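Local atomic coordinates of heterodimeric restriction endonuclease R.BspD6I small subunit (Bacillus sp., PDB entry 2P14), a protein that acts as the catalytic small subunit of a heterodimeric type IIS restriction endonuclease, working with a site-specific nickase subunit, and probably cleaves DNA through a PD-(D/E)XK nuclease fold. Residues A[1-9]-A[135-143]; A[90-98]-A[124-132]. All coordinates share one frame; numbering follows the deposited sequence. Where two conformers were deposited one is given.

Interaction 1: residues A[1-9]-A[135-143]; sequences MQDILDFYE and VDQFKKLVT
Lys139 NZ has two partners: it donates to Glu9 OE2 in a salt bridge of 2.6 Å, and to a water 2.9 Å from NZ that in turn donates to Asp6 OD1. The contact is an antiparallel helix pair, with the short axes of 2-7 and 135-143 at 174°, which lays the N-terminal helix of the chain along the helix that follows the edge strand of the nuclease sheet. With chi2, chi3 and chi4 all near 180°, Lys139 stretches straight across to the 1-9 segment, its CE passing 3.2 Å from Leu5 O. Its ammonium meets the anti side of the Glu9 carboxylate, near the plane, while Gln2 NE2 steadies Asp6 OD1 from above the carboxylate plane.

Deeper in, Val135 CG1 lies over one face of the Tyr8 ring, a CH-pi contact with CG1 4.1 Å from the ring centroid. Tyr8 OH reaches the edge of the Phe138 ring, 3.4 Å from CE2, and is hydrogen-bonded to Thr25 of helix 17-32. At the other end of the pair the bent Met1 side chain sets CG 3.8 Å from Val142 CG1. Leu5 CD1 touches Thr143 OG1 at 3.6 Å, the same hydroxyl that donates to Lys139 O, an oxygen that also accepts Thr143 N.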
loop_
_atom_site.group_PDB
_atom_site.type_symbol
_atom_site.label_atom_id
_atom_site.label_comp_id
_atom_site.label_asym_id
_atom_site.label_seq_id
_atom_site.Cartn_x
_atom_site.Cartn_y
_atom_site.Cartn_z
ATOM N N MET A 1 7.856 -15.801 -4.793
ATOM C CA MET A 1 7.521 -14.357 -4.832
ATOM C C MET A 1 7.362 -13.776 -6.241
ATOM O O MET A 1 6.462 -12.971 -6.501
ATOM C CB MET A 1 8.549 -13.543 -4.041
ATOM C CG MET A 1 8.206 -12.058 -4.003
ATOM S SD MET A 1 6.713 -11.697 -3.027
ATOM C CE MET A 1 7.451 -11.572 -1.397
ATOM N N GLN A 2 8.232 -14.174 -7.169
ATOM C CA GLN A 2 8.129 -13.714 -8.537
ATOM C C GLN A 2 6.773 -14.103 -9.151
ATOM O O GLN A 2 6.228 -13.353 -9.965
ATOM C CB GLN A 2 9.276 -14.272 -9.393
ATOM C CG GLN A 2 9.330 -13.610 -10.771
ATOM C CD GLN A 2 9.601 -12.103 -10.698
ATOM O OE1 GLN A 2 10.562 -11.663 -10.047
ATOM N NE2 GLN A 2 8.745 -11.303 -11.355
ATOM N N ASP A 3 6.251 -15.258 -8.725
ATOM C CA ASP A 3 4.924 -15.728 -9.171
ATOM C C ASP A 3 3.841 -14.746 -8.746
ATOM O O ASP A 3 2.923 -14.452 -9.523
ATOM C CB ASP A 3 4.632 -17.173 -8.671
ATOM C CG ASP A 3 4.384 -17.273 -7.161
ATOM O OD1 ASP A 3 3.517 -18.087 -6.757
ATOM O OD2 ASP A 3 5.028 -16.558 -6.339
ATOM N N ILE A 4 3.977 -14.219 -7.533
ATOM C CA ILE A 4 2.966 -13.303 -6.996
ATOM C C ILE A 4 3.083 -11.986 -7.770
ATOM O O ILE A 4 2.074 -11.405 -8.195
ATOM C CB ILE A 4 3.132 -13.079 -5.482
ATOM C CG1 ILE A 4 2.912 -14.385 -4.715
ATOM C CG2 ILE A 4 2.140 -12.005 -4.997
ATOM C CD1 ILE A 4 3.353 -14.353 -3.276
ATOM N N LEU A 5 4.314 -11.501 -7.941
ATOM C CA LEU A 5 4.512 -10.252 -8.677
ATOM C C LEU A 5 3.977 -10.329 -10.097
ATOM O O LEU A 5 3.308 -9.396 -10.568
ATOM C CB LEU A 5 5.987 -9.802 -8.646
ATOM C CG LEU A 5 6.565 -9.603 -7.242
ATOM C CD1 LEU A 5 8.001 -9.081 -7.346
ATOM C CD2 LEU A 5 5.699 -8.644 -6.399
ATOM N N ASP A 6 4.259 -11.444 -10.784
ATOM C CA ASP A 6 3.770 -11.647 -12.160
ATOM C C ASP A 6 2.247 -11.710 -12.195
ATOM O O ASP A 6 1.640 -11.325 -13.194
ATOM C CB ASP A 6 4.342 -12.939 -12.779
ATOM C CG ASP A 6 5.845 -12.894 -12.989
ATOM O OD1 ASP A 6 6.423 -11.791 -13.030
ATOM O OD2 ASP A 6 6.430 -13.999 -13.109
ATOM N N PHE A 7 1.636 -12.217 -11.119
ATOM C CA PHE A 7 0.165 -12.334 -11.107
ATOM C C PHE A 7 -0.527 -10.967 -11.189
ATOM O O PHE A 7 -1.663 -10.863 -11.655
ATOM C CB PHE A 7 -0.369 -13.166 -9.932
ATOM C CG PHE A 7 -1.865 -13.425 -10.012
ATOM C CD1 PHE A 7 -2.369 -14.419 -10.838
ATOM C CD2 PHE A 7 -2.741 -12.675 -9.234
ATOM C CE1 PHE A 7 -3.758 -14.653 -10.920
ATOM C CE2 PHE A 7 -4.131 -12.888 -9.314
ATOM C CZ PHE A 7 -4.633 -13.873 -10.144
ATOM N N TYR A 8 0.131 -9.902 -10.758
ATOM C CA TYR A 8 -0.468 -8.571 -10.964
ATOM C C TYR A 8 -0.883 -8.315 -12.403
ATOM O O TYR A 8 -1.832 -7.573 -12.647
ATOM C CB TYR A 8 0.480 -7.450 -10.519
ATOM C CG TYR A 8 0.492 -7.195 -9.030
ATOM C CD1 TYR A 8 1.664 -7.399 -8.271
ATOM C CD2 TYR A 8 -0.654 -6.734 -8.372
ATOM C CE1 TYR A 8 1.711 -7.128 -6.910
ATOM C CE2 TYR A 8 -0.619 -6.491 -6.983
ATOM C CZ TYR A 8 0.559 -6.684 -6.274
ATOM O OH TYR A 8 0.586 -6.409 -4.943
ATOM N N GLU A 9 -0.208 -8.961 -13.359
ATOM C CA GLU A 9 -0.516 -8.730 -14.776
ATOM C C GLU A 9 -1.721 -9.568 -15.229
ATOM O O GLU A 9 -2.183 -9.420 -16.375
ATOM C CB GLU A 9 0.730 -8.989 -15.655
ATOM C CG GLU A 9 1.982 -8.241 -15.167
ATOM C CD GLU A 9 1.707 -6.766 -14.859
ATOM O OE1 GLU A 9 0.841 -6.157 -15.531
ATOM O OE2 GLU A 9 2.330 -6.215 -13.906
ATOM N N VAL A 135 1.981 -0.084 -9.011
ATOM C CA VAL A 135 2.317 -1.503 -9.001
ATOM C C VAL A 135 3.767 -1.770 -9.476
ATOM O O VAL A 135 4.483 -2.579 -8.882
ATOM C CB VAL A 135 1.290 -2.304 -9.826
ATOM C CG1 VAL A 135 1.701 -3.782 -9.910
ATOM C CG2 VAL A 135 -0.075 -2.173 -9.179
ATOM N N ASP A 136 4.198 -1.050 -10.513
ATOM C CA ASP A 136 5.548 -1.242 -11.036
ATOM C C ASP A 136 6.607 -0.837 -10.009
ATOM O O ASP A 136 7.610 -1.519 -9.843
ATOM C CB ASP A 136 5.723 -0.464 -12.346
ATOM C CG ASP A 136 4.899 -1.055 -13.505
ATOM O OD1 ASP A 136 4.664 -2.292 -13.526
ATOM O OD2 ASP A 136 4.497 -0.277 -14.416
ATOM N N GLN A 137 6.337 0.231 -9.273
ATOM C CA GLN A 137 7.237 0.659 -8.201
ATOM C C GLN A 137 7.273 -0.352 -7.058
ATOM O O GLN A 137 8.334 -0.653 -6.517
ATOM C CB GLN A 137 6.801 2.029 -7.660
ATOM C CG GLN A 137 7.029 3.155 -8.671
ATOM C CD GLN A 137 6.261 4.401 -8.345
ATOM O OE1 GLN A 137 5.442 4.446 -7.415
ATOM N NE2 GLN A 137 6.518 5.455 -9.129
ATOM N N PHE A 138 6.108 -0.870 -6.687
ATOM C CA PHE A 138 6.026 -1.835 -5.606
ATOM C C PHE A 138 6.759 -3.127 -5.985
ATOM O O PHE A 138 7.466 -3.714 -5.141
ATOM C CB PHE A 138 4.542 -2.096 -5.318
ATOM C CG PHE A 138 4.297 -3.047 -4.186
ATOM C CD1 PHE A 138 4.824 -2.787 -2.917
ATOM C CD2 PHE A 138 3.513 -4.201 -4.383
ATOM C CE1 PHE A 138 4.574 -3.671 -1.834
ATOM C CE2 PHE A 138 3.261 -5.071 -3.334
ATOM C CZ PHE A 138 3.792 -4.822 -2.079
ATOM N N LYS A 139 6.595 -3.570 -7.235
ATOM C CA LYS A 139 7.323 -4.773 -7.671
ATOM C C LYS A 139 8.820 -4.540 -7.570
ATOM O O LYS A 139 9.562 -5.415 -7.100
ATOM C CB LYS A 139 7.024 -5.124 -9.111
ATOM C CG LYS A 139 5.650 -5.604 -9.428
ATOM C CD LYS A 139 5.730 -5.963 -10.893
ATOM C CE LYS A 139 4.461 -6.486 -11.423
ATOM N NZ LYS A 139 4.648 -6.904 -12.854
ATOM N N LYS A 140 9.276 -3.371 -8.030
ATOM C CA LYS A 140 10.704 -3.021 -7.934
ATOM C C LYS A 140 11.173 -3.073 -6.482
ATOM O O LYS A 140 12.190 -3.704 -6.192
ATOM C CB LYS A 140 11.015 -1.656 -8.565
ATOM C CG LYS A 140 11.347 -1.720 -10.019
ATOM C CD LYS A 140 12.205 -0.517 -10.414
ATOM C CE LYS A 140 13.080 -0.788 -11.649
ATOM N NZ LYS A 140 12.372 -0.397 -12.904
ATOM N N LEU A 141 10.405 -2.479 -5.565
ATOM C CA LEU A 141 10.711 -2.480 -4.148
ATOM C C LEU A 141 10.828 -3.893 -3.579
ATOM O O LEU A 141 11.782 -4.199 -2.864
ATOM C CB LEU A 141 9.687 -1.661 -3.357
ATOM C CG LEU A 141 9.828 -1.674 -1.832
ATOM C CD1 LEU A 141 11.228 -1.194 -1.391
ATOM C CD2 LEU A 141 8.738 -0.821 -1.209
ATOM N N VAL A 142 9.876 -4.751 -3.908
ATOM C CA VAL A 142 9.902 -6.126 -3.386
ATOM C C VAL A 142 11.135 -6.870 -3.927
ATOM O O VAL A 142 11.802 -7.579 -3.162
ATOM C CB VAL A 142 8.569 -6.894 -3.732
ATOM C CG1 VAL A 142 8.656 -8.386 -3.286
ATOM C CG2 VAL A 142 7.373 -6.229 -3.049
ATOM N N THR A 143 11.420 -6.702 -5.221
ATOM C CA THR A 143 12.538 -7.396 -5.881
ATOM C C THR A 143 13.875 -6.908 -5.347
ATOM O O THR A 143 14.822 -7.704 -5.184
ATOM C CB THR A 143 12.503 -7.251 -7.417
ATOM O OG1 THR A 143 11.209 -7.613 -7.900
ATOM C CG2 THR A 143 13.558 -8.183 -8.073
HETATM O O HOH W 1 6.246 -9.270 -13.338
#

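Interaction 2: residues A[90-98]-A[124-132]; sequences VVRHLQEYK and NKESEPVIP. With SO4 (sulfate ion), chain C.
Gln95 donates to Glu128 almost straight, yet lands on the carboxylate from above: NE2 to OE2 is 2.8 Å with an N-H...O angle of 173°, and the donor stands 63° out of the carboxylate plane. The bond leaves in the plane of the amide, and the amide and carboxylate planes stand 79° apart. Both chains are extended beyond CG, and the other carboxylate oxygen, Glu128 OE1, rests 3.5 Å from Val91 CG1.

The contact lies in the alpha/beta core expected of a PD-(D/E)XK nuclease, where helix 80-98 makes the beta-alpha-beta crossover between parallel strands 69-75 and 104-110 and here also covers the start of edge strand 130-134. Leu94 carries the buried part. With CG anti to the backbone N, the side chain drops its CD2 methyl against the backbone of the loop, 3.3 Å from Pro129 O, and onto Val130 CG2 at 4.0 Å. One turn earlier, Val90 CG1 meets Val130 CG1, also at 4.0 Å.

Lys98 folds at each torsion beyond CB, curling back so that NZ approaches Ser127 O at 3.1 Å from above the carbonyl plane. The turn that presents this oxygen is shaped by an Asx motif, Asn124 OD1 accepting from Ser127 N. Away from the loop, His93, its ND1 bonded to Glu73 of strand 69-75, donates from NE2 to O1 of a sulfate, probably from the crystallisation liquor, at 2.8 Å; Arg92 adds a weak bond to the same oxygen, Gly57 N a further one to the ion.

Helix and loop are thus joined by an aliphatic centre flanked by two polar bonds. In one a neutral amide serves the carboxylate, while in the other the lysine ammonium gives a hydrogen bond to a backbone carbonyl, so across these two segments neither is a salt bridge.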
loop_
_atom_site.group_PDB
_atom_site.type_symbol
_atom_site.label_atom_id
_atom_site.label_comp_id
_atom_site.label_asym_id
_atom_site.label_seq_id
_atom_site.Cartn_x
_atom_site.Cartn_y
_atom_site.Cartn_z
ATOM N N VAL A 90 -8.798 6.497 2.745
ATOM C CA VAL A 90 -7.372 6.262 3.042
ATOM C C VAL A 90 -6.961 7.065 4.265
ATOM O O VAL A 90 -6.326 6.546 5.190
ATOM C CB VAL A 90 -6.471 6.609 1.827
ATOM C CG1 VAL A 90 -4.987 6.748 2.235
ATOM C CG2 VAL A 90 -6.621 5.516 0.752
ATOM N N VAL A 91 -7.318 8.340 4.286
ATOM C CA VAL A 91 -6.880 9.180 5.400
ATOM C C VAL A 91 -7.606 8.792 6.688
ATOM O O VAL A 91 -6.989 8.713 7.762
ATOM C CB VAL A 91 -7.044 10.677 5.052
ATOM C CG1 VAL A 91 -6.828 11.553 6.313
ATOM C CG2 VAL A 91 -6.035 11.051 3.945
ATOM N N ARG A 92 -8.915 8.577 6.577
ATOM C CA ARG A 92 -9.719 8.213 7.740
ATOM C C ARG A 92 -9.216 6.923 8.393
ATOM O O ARG A 92 -9.156 6.810 9.627
ATOM C CB ARG A 92 -11.205 8.062 7.361
ATOM C CG ARG A 92 -12.132 7.733 8.534
ATOM C CD ARG A 92 -13.604 7.734 8.101
ATOM N NE ARG A 92 -13.970 6.591 7.258
ATOM C CZ ARG A 92 -14.156 6.656 5.937
ATOM N NH1 ARG A 92 -14.017 7.807 5.290
ATOM N NH2 ARG A 92 -14.486 5.575 5.256
ATOM N N HIS A 93 -8.896 5.909 7.597
ATOM C CA HIS A 93 -8.457 4.676 8.225
ATOM C C HIS A 93 -7.176 4.885 9.024
ATOM O O HIS A 93 -7.011 4.327 10.112
ATOM C CB HIS A 93 -8.212 3.565 7.200
ATOM C CG HIS A 93 -9.424 3.178 6.421
ATOM N ND1 HIS A 93 -9.322 2.565 5.191
ATOM C CD2 HIS A 93 -10.748 3.326 6.674
ATOM C CE1 HIS A 93 -10.539 2.326 4.726
ATOM N NE2 HIS A 93 -11.420 2.782 5.603
ATOM N N LEU A 94 -6.270 5.676 8.455
ATOM C CA LEU A 94 -5.007 5.923 9.135
ATOM C C LEU A 94 -5.224 6.722 10.411
ATOM O O LEU A 94 -4.607 6.421 11.421
ATOM C CB LEU A 94 -4.023 6.632 8.203
ATOM C CG LEU A 94 -2.579 6.802 8.755
ATOM C CD1 LEU A 94 -1.958 5.509 9.243
ATOM C CD2 LEU A 94 -1.729 7.378 7.666
ATOM N N GLN A 95 -6.058 7.749 10.320
ATOM C CA GLN A 95 -6.365 8.573 11.499
ATOM C C GLN A 95 -6.896 7.693 12.610
ATOM O O GLN A 95 -6.475 7.778 13.770
ATOM C CB GLN A 95 -7.420 9.626 11.152
ATOM C CG GLN A 95 -6.923 10.796 10.353
ATOM C CD GLN A 95 -8.050 11.753 9.971
ATOM O OE1 GLN A 95 -9.223 11.367 9.885
ATOM N NE2 GLN A 95 -7.687 12.998 9.704
ATOM N N GLU A 96 -7.823 6.818 12.251
ATOM C CA GLU A 96 -8.410 5.926 13.241
ATOM C C GLU A 96 -7.378 5.016 13.886
ATOM O O GLU A 96 -7.343 4.839 15.109
ATOM C CB GLU A 96 -9.537 5.124 12.597
ATOM C CG GLU A 96 -10.763 5.997 12.363
ATOM C CD GLU A 96 -11.483 6.390 13.658
ATOM O OE1 GLU A 96 -11.415 5.629 14.649
ATOM O OE2 GLU A 96 -12.141 7.459 13.663
ATOM N N TYR A 97 -6.527 4.413 13.054
ATOM C CA TYR A 97 -5.525 3.515 13.597
ATOM C C TYR A 97 -4.567 4.280 14.498
ATOM O O TYR A 97 -4.128 3.750 15.539
ATOM C CB TYR A 97 -4.738 2.826 12.465
ATOM C CG TYR A 97 -3.815 1.751 12.991
ATOM C CD1 TYR A 97 -4.282 0.459 13.235
ATOM C CD2 TYR A 97 -2.477 2.046 13.299
ATOM C CE1 TYR A 97 -3.442 -0.532 13.735
ATOM C CE2 TYR A 97 -1.627 1.090 13.795
ATOM C CZ TYR A 97 -2.101 -0.204 14.019
ATOM O OH TYR A 97 -1.263 -1.176 14.523
ATOM N N LYS A 98 -4.194 5.487 14.073
ATOM C CA LYS A 98 -3.196 6.282 14.826
ATOM C C LYS A 98 -3.704 6.684 16.211
ATOM O O LYS A 98 -2.899 7.035 17.075
ATOM C CB LYS A 98 -2.752 7.500 14.034
ATOM C CG LYS A 98 -1.918 7.187 12.803
ATOM C CD LYS A 98 -0.576 6.600 13.137
ATOM C CE LYS A 98 0.369 7.591 13.837
ATOM N NZ LYS A 98 0.926 8.651 12.950
ATOM N N ASN A 124 -0.859 16.078 5.570
ATOM C CA ASN A 124 -0.240 16.017 6.885
ATOM C C ASN A 124 0.614 14.773 7.036
ATOM O O ASN A 124 0.141 13.747 7.531
ATOM C CB ASN A 124 -1.283 16.054 7.998
ATOM C CG ASN A 124 -0.656 16.317 9.362
ATOM O OD1 ASN A 124 0.524 16.010 9.610
ATOM N ND2 ASN A 124 -1.449 16.886 10.260
ATOM N N LYS A 125 1.865 14.871 6.615
ATOM C CA LYS A 125 2.755 13.737 6.629
ATOM C C LYS A 125 3.282 13.388 8.021
ATOM O O LYS A 125 3.855 12.318 8.210
ATOM C CB LYS A 125 3.890 13.973 5.638
ATOM C CG LYS A 125 3.411 14.041 4.203
ATOM C CD LYS A 125 4.600 14.258 3.230
ATOM C CE LYS A 125 4.131 14.324 1.815
ATOM N NZ LYS A 125 5.277 14.538 0.914
ATOM N N GLU A 126 3.073 14.272 8.990
ATOM C CA GLU A 126 3.442 13.973 10.362
ATOM C C GLU A 126 2.441 13.030 11.002
ATOM O O GLU A 126 2.821 11.955 11.448
ATOM C CB GLU A 126 3.550 15.267 11.173
ATOM C CG GLU A 126 4.616 16.212 10.657
ATOM C CD GLU A 126 6.010 15.619 10.704
ATOM O OE1 GLU A 126 6.444 15.202 11.806
ATOM O OE2 GLU A 126 6.682 15.581 9.639
ATOM N N SER A 127 1.163 13.405 11.013
ATOM C CA SER A 127 0.166 12.604 11.706
ATOM C C SER A 127 -0.509 11.552 10.817
ATOM O O SER A 127 -0.983 10.543 11.329
ATOM C CB SER A 127 -0.887 13.499 12.367
ATOM O OG SER A 127 -1.647 14.183 11.398
ATOM N N GLU A 128 -0.496 11.783 9.503
ATOM C CA GLU A 128 -1.201 10.916 8.562
ATOM C C GLU A 128 -0.277 10.560 7.373
ATOM O O GLU A 128 -0.583 10.897 6.252
ATOM C CB GLU A 128 -2.526 11.586 8.112
ATOM C CG GLU A 128 -3.482 11.919 9.315
ATOM C CD GLU A 128 -4.400 13.127 9.110
ATOM O OE1 GLU A 128 -4.580 13.629 7.975
ATOM O OE2 GLU A 128 -5.005 13.599 10.106
ATOM N N PRO A 129 0.866 9.866 7.632
ATOM C CA PRO A 129 1.802 9.584 6.546
ATOM C C PRO A 129 1.339 8.478 5.595
ATOM O O PRO A 129 1.175 7.313 6.021
ATOM C CB PRO A 129 3.085 9.166 7.283
ATOM C CG PRO A 129 2.593 8.571 8.571
ATOM C CD PRO A 129 1.362 9.339 8.923
ATOM N N VAL A 130 1.176 8.867 4.326
ATOM C CA VAL A 130 0.726 7.956 3.289
ATOM C C VAL A 130 1.776 7.940 2.181
ATOM O O VAL A 130 2.171 9.005 1.657
ATOM C CB VAL A 130 -0.651 8.359 2.718
ATOM C CG1 VAL A 130 -1.075 7.327 1.661
ATOM C CG2 VAL A 130 -1.727 8.447 3.840
ATOM N N ILE A 131 2.224 6.747 1.802
ATOM C CA ILE A 131 3.171 6.642 0.695
ATOM C C ILE A 131 2.481 5.938 -0.470
ATOM O O ILE A 131 2.153 4.747 -0.365
ATOM C CB ILE A 131 4.451 5.873 1.081
ATOM C CG1 ILE A 131 5.152 6.505 2.294
ATOM C CG2 ILE A 131 5.391 5.847 -0.119
ATOM C CD1 ILE A 131 4.636 5.992 3.656
ATOM N N PRO A 132 2.277 6.668 -1.583
ATOM C CA PRO A 132 1.631 6.083 -2.763
ATOM C C PRO A 132 2.655 5.416 -3.663
ATOM O O PRO A 132 3.675 6.048 -3.995
ATOM C CB PRO A 132 1.033 7.314 -3.489
ATOM C CG PRO A 132 2.086 8.403 -3.195
ATOM C CD PRO A 132 2.649 8.086 -1.810
HETATM S S SO4 C . -14.414 2.276 3.610
HETATM O O1 SO4 C . -14.085 2.974 4.862
HETATM O O2 SO4 C . -14.888 3.275 2.639
HETATM O O3 SO4 C . -15.448 1.270 3.874
HETATM O O4 SO4 C . -13.199 1.627 3.108
#

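In the fold
From the N terminus, residues 1-9 begin interaction 1 and wait for their partner until 135-143, so that this contact closes a loop taking in all five strands of the main sheet. Interaction 2 falls entirely within that span: 90-98 meets 124-132 after strand 104-110 and helix 115-121 have been laid down, and the two loops do not cross. Strand 130-134 ends interaction 2 and runs straight into helix 135-146, which carries interaction 1. The contacts lie on opposite sides of the chain's centre, about 24 Å apart between centres; one ties the crossover helix 80-98 to the edge strand, the other ties the N-terminal helix to helix 135-146, which follows that strand.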